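Local coordinates for protein PrgZ (Enterococcus faecalis, PDB 4FAJ) that binds peptide pheromone as a membrane-anchored extracellular receptor of the solute-binding protein 5 family, and probably serves in peptide uptake, at residues Q470-A474 with H549-A553; M371-P375 with R510-L514; K340-A345 with Q393-W398; S363-K369 with F381-V387; A164-A168 with T180-K184. All blocks are in the same frame, centred on the assembly; numbering follows the deposited sequence.

From the N terminus, interaction 5 comes first: it closes a short loop containing helix 168-172 and joins this loop to edge strand 183-186. Interaction 3 then pairs helices 336-345 and 391-402; within the connection between them, interaction 4 folds the loop after strand 361-362 on itself, pulling 363-369 against 381-387. Interactions 3 and 4 meet where Asn343 packs on Val387. Interaction 2 starts inside the loop of interaction 4, at 371-375, and ends on helix 510-524, so it crosses both interaction 3 and interaction 4. Interaction 1 crosses interaction 2 in turn, running from the end of strand 464-470 to the loop at 549-553, and touches it through Ala471, Ala474 and Met371.

Interaction 1 of 5, residues Q470-A474 with H549-A553; sequences QADYA and HSIGA
Ile551 spreads its two branches over segment 470-474: CG2 rests 4.2 Å from CB of Ala471, while CD1 comes within 3.7 Å of the backbone N of Ala474 and also touches CA of Tyr473. CG1 stands between the backbone N and the carbonyl carbon (chi1 66°), a rotation that carries CD1 along the segment. Next to this apolar patch, Gly552 N donates to Ala471 O over 2.9 Å. The bond is nearly straight, 175° at the hydrogen, and lies in the carbonyl plane; CA of Ile551 makes a CH...O contact with the same oxygen. Segment 470-474 starts on the last residue of strand 464-470, runs into the loop beyond and belongs to the peptide site of this solute-binding protein: the backbone of Gln470 and OD1 of Asp472 are hydrogen-bonded to the backbone of the bound peptide. CB of Gln470 points toward 549-553, the chain bends at its second torsion, and NE2 makes a weak bond of 3.0 Å to Gly552 O, which also accepts a weak hydrogen bond from Gln81 NE2. Gly552 has a positive phi (70°), which by itself favours glycine. Tyr473 points away from 549-553, and its ring stacks on that of Tyr201.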
# COMPACT_ATOMS: atom_id res chain seq x y z
N GLN A 470 -3.71 0.22 0.19
CA GLN A 470 -3.98 -1.17 0.55
C GLN A 470 -3.47 -1.41 1.97
O GLN A 470 -2.33 -1.07 2.28
CB GLN A 470 -3.31 -2.16 -0.40
CG GLN A 470 -3.33 -3.61 0.16
CD GLN A 470 -3.46 -4.67 -0.89
OE1 GLN A 470 -4.30 -4.56 -1.79
NE2 GLN A 470 -2.66 -5.75 -0.76
N ALA A 471 -4.31 -2.03 2.80
CA ALA A 471 -3.93 -2.31 4.18
C ALA A 471 -2.62 -3.07 4.19
O ALA A 471 -2.41 -3.94 3.36
CB ALA A 471 -5.00 -3.14 4.87
N ASP A 472 -1.75 -2.72 5.13
CA ASP A 472 -0.50 -3.44 5.35
C ASP A 472 -0.73 -4.59 6.33
O ASP A 472 0.00 -5.58 6.30
CB ASP A 472 0.57 -2.49 5.91
CG ASP A 472 1.02 -1.43 4.93
OD1 ASP A 472 1.13 -1.73 3.71
OD2 ASP A 472 1.25 -0.29 5.38
N TYR A 473 -1.73 -4.46 7.20
CA TYR A 473 -2.12 -5.51 8.15
C TYR A 473 -3.64 -5.43 8.44
O TYR A 473 -4.27 -4.41 8.17
CB TYR A 473 -1.30 -5.42 9.45
CG TYR A 473 -1.26 -4.04 10.09
CD1 TYR A 473 -0.41 -3.05 9.60
CD2 TYR A 473 -2.07 -3.74 11.17
CE1 TYR A 473 -0.38 -1.79 10.17
CE2 TYR A 473 -2.03 -2.48 11.77
CZ TYR A 473 -1.20 -1.51 11.27
OH TYR A 473 -1.20 -0.25 11.85
N ALA A 474 -4.23 -6.51 8.97
CA ALA A 474 -5.70 -6.63 9.09
C ALA A 474 -6.28 -5.92 10.32
O ALA A 474 -6.86 -6.56 11.20
CB ALA A 474 -6.13 -8.11 9.10
N HIS A 549 -2.03 -12.19 -1.59
CA HIS A 549 -2.48 -11.64 -0.32
C HIS A 549 -3.41 -10.45 -0.54
O HIS A 549 -3.11 -9.57 -1.36
CB HIS A 549 -1.28 -11.18 0.52
CG HIS A 549 -0.31 -12.27 0.85
ND1 HIS A 549 -0.58 -13.26 1.77
CD2 HIS A 549 0.95 -12.51 0.42
CE1 HIS A 549 0.45 -14.08 1.87
NE2 HIS A 549 1.40 -13.64 1.06
N SER A 550 -4.54 -10.41 0.17
CA SER A 550 -5.44 -9.24 0.13
C SER A 550 -4.94 -8.06 1.00
O SER A 550 -5.45 -6.94 0.89
CB SER A 550 -6.84 -9.64 0.56
OG SER A 550 -6.82 -10.21 1.86
N ILE A 551 -3.95 -8.33 1.85
CA ILE A 551 -3.25 -7.30 2.62
C ILE A 551 -1.72 -7.42 2.42
O ILE A 551 -1.21 -8.50 2.12
CB ILE A 551 -3.54 -7.38 4.15
CG1 ILE A 551 -2.98 -8.67 4.77
CG2 ILE A 551 -5.03 -7.28 4.44
CD1 ILE A 551 -3.19 -8.76 6.29
N GLY A 552 -1.01 -6.31 2.59
CA GLY A 552 0.44 -6.29 2.48
C GLY A 552 0.91 -6.48 1.05
O GLY A 552 0.19 -6.17 0.10
N ALA A 553 2.12 -7.01 0.90
CA ALA A 553 2.70 -7.24 -0.42
C ALA A 553 1.84 -8.30 -1.12
O ALA A 553 1.64 -9.37 -0.58
CB ALA A 553 4.14 -7.70 -0.29

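Interaction 2 of 5, residues M371-P375 with R510-L514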
# COMPACT_ATOMS: atom_id res chain seq x y z
N MET A 371 -11.84 -7.28 5.56
CA MET A 371 -10.47 -7.10 5.99
C MET A 371 -10.35 -7.40 7.47
O MET A 371 -9.55 -8.24 7.88
CB MET A 371 -10.02 -5.66 5.71
CG MET A 371 -8.61 -5.30 6.15
SD MET A 371 -8.38 -3.50 6.20
CE MET A 371 -9.03 -3.09 7.83
N ALA A 372 -11.13 -6.69 8.28
CA ALA A 372 -10.99 -6.74 9.74
C ALA A 372 -12.31 -7.11 10.39
O ALA A 372 -13.35 -6.51 10.09
CB ALA A 372 -10.53 -5.40 10.25
N PHE A 373 -12.26 -8.10 11.28
CA PHE A 373 -13.45 -8.59 11.98
C PHE A 373 -13.27 -8.47 13.50
O PHE A 373 -12.17 -8.69 14.03
CB PHE A 373 -13.74 -10.04 11.60
CG PHE A 373 -13.99 -10.24 10.14
CD1 PHE A 373 -15.28 -10.14 9.62
CD2 PHE A 373 -12.94 -10.52 9.27
CE1 PHE A 373 -15.52 -10.32 8.26
CE2 PHE A 373 -13.17 -10.70 7.91
CZ PHE A 373 -14.47 -10.60 7.40
N ASN A 374 -14.34 -8.11 14.19
CA ASN A 374 -14.31 -7.92 15.63
C ASN A 374 -14.03 -9.26 16.31
O ASN A 374 -14.70 -10.25 16.02
CB ASN A 374 -15.67 -7.37 16.08
CG ASN A 374 -15.67 -6.83 17.50
OD1 ASN A 374 -15.00 -7.35 18.39
ND2 ASN A 374 -16.45 -5.78 17.71
N PRO A 375 -13.03 -9.31 17.20
CA PRO A 375 -12.76 -10.55 17.94
C PRO A 375 -13.95 -11.05 18.75
O PRO A 375 -14.22 -12.25 18.78
CB PRO A 375 -11.61 -10.16 18.87
CG PRO A 375 -10.93 -9.08 18.18
CD PRO A 375 -12.03 -8.28 17.52
N ARG A 510 -12.05 -0.02 21.91
CA ARG A 510 -11.20 0.46 20.81
C ARG A 510 -11.92 0.40 19.46
O ARG A 510 -11.93 1.38 18.72
CB ARG A 510 -9.89 -0.32 20.76
CG ARG A 510 -9.00 0.04 19.57
CD ARG A 510 -7.67 -0.66 19.64
NE ARG A 510 -6.85 -0.32 18.48
CZ ARG A 510 -6.84 -0.99 17.33
NH1 ARG A 510 -7.61 -2.06 17.14
NH2 ARG A 510 -6.05 -0.58 16.35
N TRP A 511 -12.52 -0.76 19.17
CA TRP A 511 -13.25 -1.00 17.93
C TRP A 511 -14.30 0.07 17.68
O TRP A 511 -14.41 0.61 16.57
CB TRP A 511 -13.94 -2.36 18.00
CG TRP A 511 -14.36 -2.97 16.70
CD1 TRP A 511 -15.63 -3.07 16.20
CD2 TRP A 511 -13.51 -3.66 15.77
NE1 TRP A 511 -15.62 -3.75 15.00
CE2 TRP A 511 -14.33 -4.12 14.72
CE3 TRP A 511 -12.13 -3.90 15.72
CZ2 TRP A 511 -13.82 -4.82 13.63
CZ3 TRP A 511 -11.63 -4.60 14.63
CH2 TRP A 511 -12.47 -5.05 13.61
N GLN A 512 -15.05 0.38 18.72
CA GLN A 512 -16.12 1.34 18.63
C GLN A 512 -15.55 2.74 18.44
O GLN A 512 -16.12 3.56 17.71
CB GLN A 512 -17.01 1.27 19.88
CG GLN A 512 -17.91 0.02 19.96
CD GLN A 512 -17.14 -1.28 20.21
OE1 GLN A 512 -16.06 -1.28 20.83
NE2 GLN A 512 -17.68 -2.40 19.71
N GLU A 513 -14.42 3.02 19.09
CA GLU A 513 -13.82 4.34 19.01
C GLU A 513 -13.22 4.60 17.63
O GLU A 513 -13.34 5.70 17.11
CB GLU A 513 -12.77 4.55 20.11
CG GLU A 513 -13.36 4.52 21.51
CD GLU A 513 -14.42 5.58 21.73
OE1 GLU A 513 -14.05 6.77 21.79
OE2 GLU A 513 -15.61 5.22 21.86
N LEU A 514 -12.59 3.58 17.05
CA LEU A 514 -12.09 3.69 15.68
C LEU A 514 -13.22 3.88 14.68
O LEU A 514 -13.06 4.60 13.70
CB LEU A 514 -11.26 2.46 15.29
CG LEU A 514 -9.94 2.25 16.03
CD1 LEU A 514 -9.18 1.04 15.44
CD2 LEU A 514 -9.06 3.50 16.02
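Ring contacts dominate here: Trp511 drives its indole from helix 510-524 into the 371-375 loop, and Asn374 lies across one face of it. CA of Asn374 sits 3.9 Å from the centroid of the six-membered ring, 19° off its normal, a CH-pi contact over the face. On that same face the amide nitrogen ND2 comes to 3.2 Å from CD1 of Trp511, above the five-membered ring, with the amide and indole planes turned 42° apart. The Asn374 side chain runs this way because CG is anti to its own N (chi1 -167°). Van der Waals packing meets the far end of the indole, part of it from backbone carbons. Ala372 approaches at the edge, its carbonyl carbon near the ring plane and its CB 3.9 Å from CH2 of Trp511. Backbone C of Phe373 comes obliquely to CH2 of Trp511, at 3.5 Å.

The contact ties a long connecting loop, between strand 361-362 and helix 391-402, to the first turn of helix 510-524, where Leu514 N bonds to Arg510 O. Phe381 meets Trp511 edge-to-face, and its backbone is hydrogen-bonded to Ala372.

Polar groups turn to other partners. ND2 of Asn374 and NE1 of Trp511 are both donors and make no bond with each other, whereas OD1 of Asn374 accepts from Val376 N in an Asx turn that helps fix the amide. The guanidinium of Arg510 forms a salt bridge with Asp475.

Interaction 3 of 5, residues K340-A345 with Q393-W398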
# COMPACT_ATOMS: atom_id res chain seq x y z
N LYS A 340 -18.49 17.80 0.43
CA LYS A 340 -19.69 16.97 0.54
C LYS A 340 -20.42 16.85 -0.79
O LYS A 340 -20.94 15.78 -1.11
CB LYS A 340 -20.63 17.51 1.63
CG LYS A 340 -20.04 17.37 3.01
CD LYS A 340 -20.97 17.96 4.08
CE LYS A 340 -20.44 17.67 5.48
NZ LYS A 340 -21.24 18.40 6.51
N ALA A 341 -20.45 17.93 -1.57
CA ALA A 341 -21.02 17.87 -2.92
C ALA A 341 -20.27 16.85 -3.78
O ALA A 341 -20.89 16.07 -4.48
CB ALA A 341 -20.99 19.23 -3.59
N ILE A 342 -18.95 16.85 -3.70
CA ILE A 342 -18.12 15.91 -4.46
C ILE A 342 -18.48 14.47 -4.05
O ILE A 342 -18.75 13.62 -4.92
CB ILE A 342 -16.60 16.19 -4.27
CG1 ILE A 342 -16.22 17.52 -4.94
CG2 ILE A 342 -15.74 15.05 -4.83
CD1 ILE A 342 -14.80 17.99 -4.59
N ASN A 343 -18.52 14.22 -2.75
CA ASN A 343 -18.87 12.89 -2.24
C ASN A 343 -20.23 12.41 -2.74
O ASN A 343 -20.34 11.30 -3.26
CB ASN A 343 -18.87 12.87 -0.71
CG ASN A 343 -19.37 11.56 -0.16
OD1 ASN A 343 -18.76 10.51 -0.38
ND2 ASN A 343 -20.51 11.59 0.53
N TYR A 344 -21.26 13.23 -2.59
CA TYR A 344 -22.62 12.81 -2.99
C TYR A 344 -22.78 12.65 -4.51
O TYR A 344 -23.68 11.93 -4.97
CB TYR A 344 -23.67 13.77 -2.44
CG TYR A 344 -23.97 13.54 -0.98
CD1 TYR A 344 -24.56 12.36 -0.55
CD2 TYR A 344 -23.67 14.51 -0.02
CE1 TYR A 344 -24.85 12.15 0.78
CE2 TYR A 344 -23.95 14.30 1.31
CZ TYR A 344 -24.53 13.12 1.71
OH TYR A 344 -24.81 12.91 3.05
N ALA A 345 -21.92 13.32 -5.28
CA ALA A 345 -22.01 13.28 -6.73
C ALA A 345 -21.47 12.00 -7.37
O ALA A 345 -21.76 11.73 -8.54
CB ALA A 345 -21.30 14.49 -7.34
N GLN A 393 -28.77 15.76 -3.41
CA GLN A 393 -28.00 16.35 -2.30
C GLN A 393 -26.67 16.97 -2.77
O GLN A 393 -26.25 18.01 -2.25
CB GLN A 393 -27.74 15.33 -1.17
CG GLN A 393 -28.95 15.11 -0.23
CD GLN A 393 -29.43 16.37 0.45
OE1 GLN A 393 -28.68 17.35 0.60
NE2 GLN A 393 -30.69 16.37 0.88
N ALA A 394 -26.02 16.35 -3.74
CA ALA A 394 -24.82 16.89 -4.36
C ALA A 394 -25.10 18.28 -4.91
O ALA A 394 -24.37 19.22 -4.62
CB ALA A 394 -24.32 15.98 -5.48
N GLU A 395 -26.16 18.39 -5.70
CA GLU A 395 -26.56 19.66 -6.32
C GLU A 395 -26.85 20.71 -5.26
O GLU A 395 -26.46 21.86 -5.39
CB GLU A 395 -27.80 19.45 -7.19
CG GLU A 395 -27.55 18.57 -8.43
CD GLU A 395 -28.81 18.36 -9.28
OE1 GLU A 395 -29.93 18.44 -8.73
OE2 GLU A 395 -28.66 18.11 -10.49
N GLU A 396 -27.51 20.30 -4.19
CA GLU A 396 -27.85 21.22 -3.12
C GLU A 396 -26.67 21.67 -2.27
O GLU A 396 -26.62 22.83 -1.85
CB GLU A 396 -28.95 20.62 -2.25
CG GLU A 396 -30.24 20.45 -3.03
CD GLU A 396 -31.46 20.55 -2.17
OE1 GLU A 396 -31.33 20.45 -0.93
OE2 GLU A 396 -32.56 20.74 -2.73
N TYR A 397 -25.73 20.77 -1.98
CA TYR A 397 -24.52 21.17 -1.26
C TYR A 397 -23.68 22.13 -2.11
O TYR A 397 -23.06 23.05 -1.58
CB TYR A 397 -23.68 19.95 -0.85
CG TYR A 397 -24.06 19.38 0.51
CD1 TYR A 397 -23.72 20.05 1.68
CD2 TYR A 397 -24.74 18.18 0.61
CE1 TYR A 397 -24.04 19.54 2.93
CE2 TYR A 397 -25.07 17.65 1.86
CZ TYR A 397 -24.73 18.33 3.00
OH TYR A 397 -25.06 17.79 4.22
N TRP A 398 -23.68 21.91 -3.42
CA TRP A 398 -22.97 22.78 -4.35
C TRP A 398 -23.60 24.18 -4.36
O TRP A 398 -22.88 25.17 -4.29
CB TRP A 398 -22.96 22.16 -5.75
CG TRP A 398 -22.27 22.97 -6.80
CD1 TRP A 398 -22.83 23.49 -7.93
CD2 TRP A 398 -20.89 23.36 -6.82
NE1 TRP A 398 -21.88 24.17 -8.66
CE2 TRP A 398 -20.69 24.11 -8.00
CE3 TRP A 398 -19.80 23.15 -5.97
CZ2 TRP A 398 -19.44 24.65 -8.35
CZ3 TRP A 398 -18.56 23.68 -6.31
CH2 TRP A 398 -18.39 24.43 -7.49
O HOH W 1 -24.53 15.27 4.65
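Tyr344 and Tyr397 meet with ring planes 8° from parallel but slid so far apart, centroids 5.7 Å, that they scarcely overlap; the touch is between CE2 of Tyr344 and CE2 of Tyr397, 3.6 Å apart. Lys340 closes over a face of Tyr397: its CB stands 4.0 Å from the ring centroid, nearly on the normal, a CH-pi contact, and its extended chain takes CD on to CE1 and CZ. Tyr344 in turn has CB of Gln393 over one face and ND2 of Asn343 over the opposite one.

Below the rings, alanines allow the two backbones to close in. The helices run antiparallel at 166° with axes 7.7 Å apart, and CA of Ala341 lies only 4.2 Å from CA of Ala394. CB of Ala394 packs against CB of Tyr344 and CB of Ala345, and CB of Ala341 settles on Ala394 O, 3.5 Å away, and against Tyr397 and Trp398.

Farther out, helix 421-437 backs the pair, with Leu434 against Ile342 and Ala345 and Ser437 against Ala345 and Ala394. Trp398 is anchored from its NE1 to Glu439 O, and the backbone of Tyr344 is hydrogen-bonded to that of Asn390.

Between the segments the packing is apolar, and the two phenol hydroxyls are linked through one water, 2.9 Å from OH of Tyr344 and 2.6 Å from OH of Tyr397. Cohesion therefore rests on close alanine and ring packing, with one water joining the two hydroxyls.

Interaction 4 of 5, residues S363-K369 with F381-V387; sequences SVGVVPK and FANEKLV
Val364 meets the 381-387 loop from its first side-chain carbon outward: CB lies 3.5 Å from Glu384 O, and CG2 stays near that oxygen while reaching CB of Ala382 at 4.1 Å. With CG1 anti to the carbonyl carbon (chi1 -66°), CG2 falls between the backbone N and that carbon, which brings this methyl to the other loop. The carbonyl of Val364 accepts from Leu386 N at 2.8 Å, in the carbonyl plane and at 152° about the hydrogen. Leu386 is the last residue of an inverse gamma turn centred on Lys385. Ala382, the centre of a second inverse gamma turn, has its CB 3.5 Å from Val367 O and equally close to Pro368 O. Val367 crosses Phe381 at about a right angle, with CG2 of Val367 3.6 Å from CE2 of the ring. A water donates to both Ser363 O and Val387 O, bridging the loops over two bonds of 2.7 Å. This doubled-back loop wedges between helix 510-524, where Leu386 touches Ile522, Val366 touches Leu521 and Lys515 makes a cation-pi contact with Phe381, and the strands 311-324 and 528-539, where Ser363 and Pro368 rest on Thr319 and on Pro529 and Gln532.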
# COMPACT_ATOMS: atom_id res chain seq x y z
N SER A 363 -17.33 1.43 -2.41
CA SER A 363 -16.91 1.69 -1.03
C SER A 363 -18.13 1.99 -0.17
O SER A 363 -19.07 2.66 -0.63
CB SER A 363 -15.97 2.91 -0.96
OG SER A 363 -14.69 2.66 -1.53
N VAL A 364 -18.13 1.49 1.06
CA VAL A 364 -19.15 1.86 2.06
C VAL A 364 -18.58 2.80 3.12
O VAL A 364 -19.30 3.32 3.95
CB VAL A 364 -19.73 0.62 2.77
CG1 VAL A 364 -20.52 -0.25 1.79
CG2 VAL A 364 -18.62 -0.18 3.48
N GLY A 365 -17.28 2.99 3.09
CA GLY A 365 -16.60 3.87 4.04
C GLY A 365 -15.14 3.95 3.64
O GLY A 365 -14.75 3.50 2.54
N VAL A 366 -14.31 4.52 4.51
CA VAL A 366 -12.86 4.58 4.26
C VAL A 366 -12.28 3.16 4.29
O VAL A 366 -11.46 2.80 3.44
CB VAL A 366 -12.18 5.48 5.31
CG1 VAL A 366 -10.67 5.36 5.27
CG2 VAL A 366 -12.63 6.95 5.13
N VAL A 367 -12.70 2.37 5.28
CA VAL A 367 -12.16 1.03 5.50
C VAL A 367 -12.89 0.05 4.60
O VAL A 367 -14.12 0.11 4.50
CB VAL A 367 -12.31 0.59 6.98
CG1 VAL A 367 -11.81 -0.84 7.16
CG2 VAL A 367 -11.55 1.53 7.90
N PRO A 368 -12.14 -0.82 3.90
CA PRO A 368 -12.77 -1.82 3.03
C PRO A 368 -13.40 -3.00 3.76
O PRO A 368 -13.09 -3.27 4.90
CB PRO A 368 -11.61 -2.31 2.17
CG PRO A 368 -10.38 -2.08 2.99
CD PRO A 368 -10.66 -0.87 3.83
N LYS A 369 -14.29 -3.71 3.06
CA LYS A 369 -14.95 -4.90 3.60
C LYS A 369 -14.03 -6.12 3.55
O LYS A 369 -13.07 -6.15 2.76
CB LYS A 369 -16.24 -5.20 2.82
CG LYS A 369 -17.31 -4.16 3.00
CD LYS A 369 -18.36 -4.17 1.88
CE LYS A 369 -19.63 -4.86 2.25
NZ LYS A 369 -20.70 -4.50 1.25
N PHE A 381 -15.69 -4.82 10.30
CA PHE A 381 -15.60 -3.40 10.72
C PHE A 381 -16.38 -2.49 9.77
O PHE A 381 -17.00 -1.49 10.18
CB PHE A 381 -14.13 -2.95 10.74
CG PHE A 381 -13.93 -1.53 11.23
CD1 PHE A 381 -13.80 -1.26 12.58
CD2 PHE A 381 -13.81 -0.48 10.33
CE1 PHE A 381 -13.58 0.04 13.03
CE2 PHE A 381 -13.63 0.83 10.80
CZ PHE A 381 -13.51 1.07 12.15
N ALA A 382 -16.32 -2.83 8.49
CA ALA A 382 -16.99 -2.05 7.45
C ALA A 382 -18.43 -2.55 7.28
O ALA A 382 -18.78 -3.13 6.27
CB ALA A 382 -16.19 -2.17 6.15
N ASN A 383 -19.28 -2.32 8.29
CA ASN A 383 -20.64 -2.85 8.26
C ASN A 383 -21.74 -1.79 8.20
O ASN A 383 -22.91 -2.08 8.47
CB ASN A 383 -20.87 -3.79 9.44
CG ASN A 383 -20.75 -3.11 10.78
OD1 ASN A 383 -20.28 -1.98 10.89
ND2 ASN A 383 -21.16 -3.82 11.82
N GLU A 384 -21.35 -0.56 7.85
CA GLU A 384 -22.29 0.55 7.72
C GLU A 384 -22.10 1.22 6.37
O GLU A 384 -20.97 1.40 5.92
CB GLU A 384 -22.05 1.59 8.82
CG GLU A 384 -22.50 1.16 10.19
CD GLU A 384 -22.28 2.23 11.23
OE1 GLU A 384 -22.77 3.36 11.03
OE2 GLU A 384 -21.64 1.95 12.26
N LYS A 385 -23.21 1.58 5.72
CA LYS A 385 -23.16 2.28 4.45
C LYS A 385 -23.03 3.78 4.75
O LYS A 385 -24.03 4.50 4.83
CB LYS A 385 -24.41 1.97 3.62
CG LYS A 385 -24.25 2.29 2.15
CD LYS A 385 -25.53 1.97 1.40
CE LYS A 385 -25.29 1.71 -0.07
NZ LYS A 385 -26.52 1.17 -0.72
N LEU A 386 -21.79 4.25 4.88
CA LEU A 386 -21.50 5.61 5.35
C LEU A 386 -21.41 6.66 4.23
O LEU A 386 -21.46 7.86 4.50
CB LEU A 386 -20.22 5.62 6.18
CG LEU A 386 -20.21 4.84 7.50
CD1 LEU A 386 -18.81 4.86 8.09
CD2 LEU A 386 -21.23 5.38 8.50
N VAL A 387 -21.24 6.19 2.99
CA VAL A 387 -21.26 7.06 1.82
C VAL A 387 -22.17 6.44 0.79
O VAL A 387 -22.25 5.21 0.68
CB VAL A 387 -19.85 7.29 1.22
CG1 VAL A 387 -18.97 8.06 2.21
CG2 VAL A 387 -19.18 5.98 0.82
O HOH W 2 -21.80 2.93 -0.70

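Interaction 5 of 5, residues A164-A168 with T180-K184; sequences AIKNA and TLAVK
Residues Ile165 to Ala168 form a type II beta turn, and from it Lys166 O accepts a 3.2 Å hydrogen bond from Ala182 N, at the centre of an inverse gamma turn that leads into strand 183-186. The contact thus fastens the entry to helix 168-172 to the edge strand of an antiparallel four-stranded sheet (113-115, 120-124, 190-194 and 183-186). Asn167 sits at the third position of the beta turn with positive phi (76°) and directly precedes the helix, yet its side chain makes no capping bond. Instead ND2 of Asn167 reaches across to Thr180 O at 2.8 Å, with the oxygen close to the amide plane and the donor tilted 34° from the plane of the carbonyl; Asn167 OD1 is held by Gln176, which fixes which way the amide is turned. Lys166 lays its CB 3.5 Å from CB of Ala182 and then bends away at its second and third torsions to a salt bridge with Glu194 of the neighbouring strand. Ile165 turns CG2 to both Leu181 and Val183, 4.0 Å from Val183 CG2. CB of Leu181 points away, but the turn at its second torsion (chi2 67°) brings CD1 back to touch both Ile165 CG2 at 3.7 Å and CB of Ala168 at 3.9 Å.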
# COMPACT_ATOMS: atom_id res chain seq x y z
N ALA A 164 4.49 2.39 17.53
CA ALA A 164 4.26 1.51 18.69
C ALA A 164 5.48 1.31 19.59
O ALA A 164 5.34 1.03 20.78
CB ALA A 164 3.74 0.15 18.21
N ILE A 165 6.68 1.47 19.04
CA ILE A 165 7.92 1.19 19.76
C ILE A 165 8.27 2.35 20.68
O ILE A 165 8.18 3.51 20.27
CB ILE A 165 9.09 0.91 18.79
CG1 ILE A 165 8.79 -0.33 17.94
CG2 ILE A 165 10.42 0.73 19.54
CD1 ILE A 165 9.81 -0.59 16.83
N LYS A 166 8.69 2.04 21.90
CA LYS A 166 9.06 3.07 22.87
C LYS A 166 10.10 4.03 22.29
O LYS A 166 11.06 3.62 21.63
CB LYS A 166 9.57 2.46 24.17
CG LYS A 166 9.54 3.42 25.36
CD LYS A 166 10.69 3.20 26.34
CE LYS A 166 10.69 1.81 26.92
NZ LYS A 166 11.61 1.66 28.09
N ASN A 167 9.87 5.32 22.54
CA ASN A 167 10.71 6.43 22.08
C ASN A 167 10.58 6.80 20.61
O ASN A 167 11.14 7.82 20.19
CB ASN A 167 12.19 6.22 22.47
CG ASN A 167 12.40 6.23 23.96
OD1 ASN A 167 11.70 6.93 24.69
ND2 ASN A 167 13.36 5.44 24.44
N ALA A 168 9.85 6.01 19.81
CA ALA A 168 9.66 6.35 18.40
C ALA A 168 8.97 7.71 18.25
O ALA A 168 9.28 8.46 17.32
CB ALA A 168 8.87 5.27 17.68
N THR A 180 17.95 6.10 20.98
CA THR A 180 17.02 5.83 22.07
C THR A 180 15.88 4.88 21.68
O THR A 180 15.12 4.46 22.55
CB THR A 180 16.43 7.16 22.66
OG1 THR A 180 15.60 7.79 21.68
CG2 THR A 180 17.54 8.12 23.09
N LEU A 181 15.73 4.56 20.40
CA LEU A 181 14.68 3.62 19.96
C LEU A 181 14.81 2.33 20.79
O LEU A 181 15.90 1.77 20.90
CB LEU A 181 14.78 3.33 18.47
CG LEU A 181 13.61 2.58 17.82
CD1 LEU A 181 12.33 3.42 17.82
CD2 LEU A 181 13.96 2.15 16.40
N ALA A 182 13.71 1.88 21.39
CA ALA A 182 13.75 0.77 22.34
C ALA A 182 13.83 -0.58 21.63
O ALA A 182 12.93 -1.41 21.72
CB ALA A 182 12.55 0.82 23.30
N VAL A 183 14.92 -0.74 20.87
CA VAL A 183 15.25 -1.98 20.20
C VAL A 183 16.73 -2.24 20.45
O VAL A 183 17.55 -1.33 20.29
CB VAL A 183 15.01 -1.87 18.68
CG1 VAL A 183 15.41 -3.18 17.99
CG2 VAL A 183 13.55 -1.52 18.40
N LYS A 184 17.08 -3.45 20.88
CA LYS A 184 18.49 -3.79 21.11
C LYS A 184 18.83 -5.23 20.73
O LYS A 184 17.98 -6.12 20.79
CB LYS A 184 18.87 -3.52 22.57
CG LYS A 184 18.39 -4.57 23.56
CD LYS A 184 18.77 -4.20 24.99
CE LYS A 184 18.30 -5.25 25.98
NZ LYS A 184 18.81 -5.01 27.36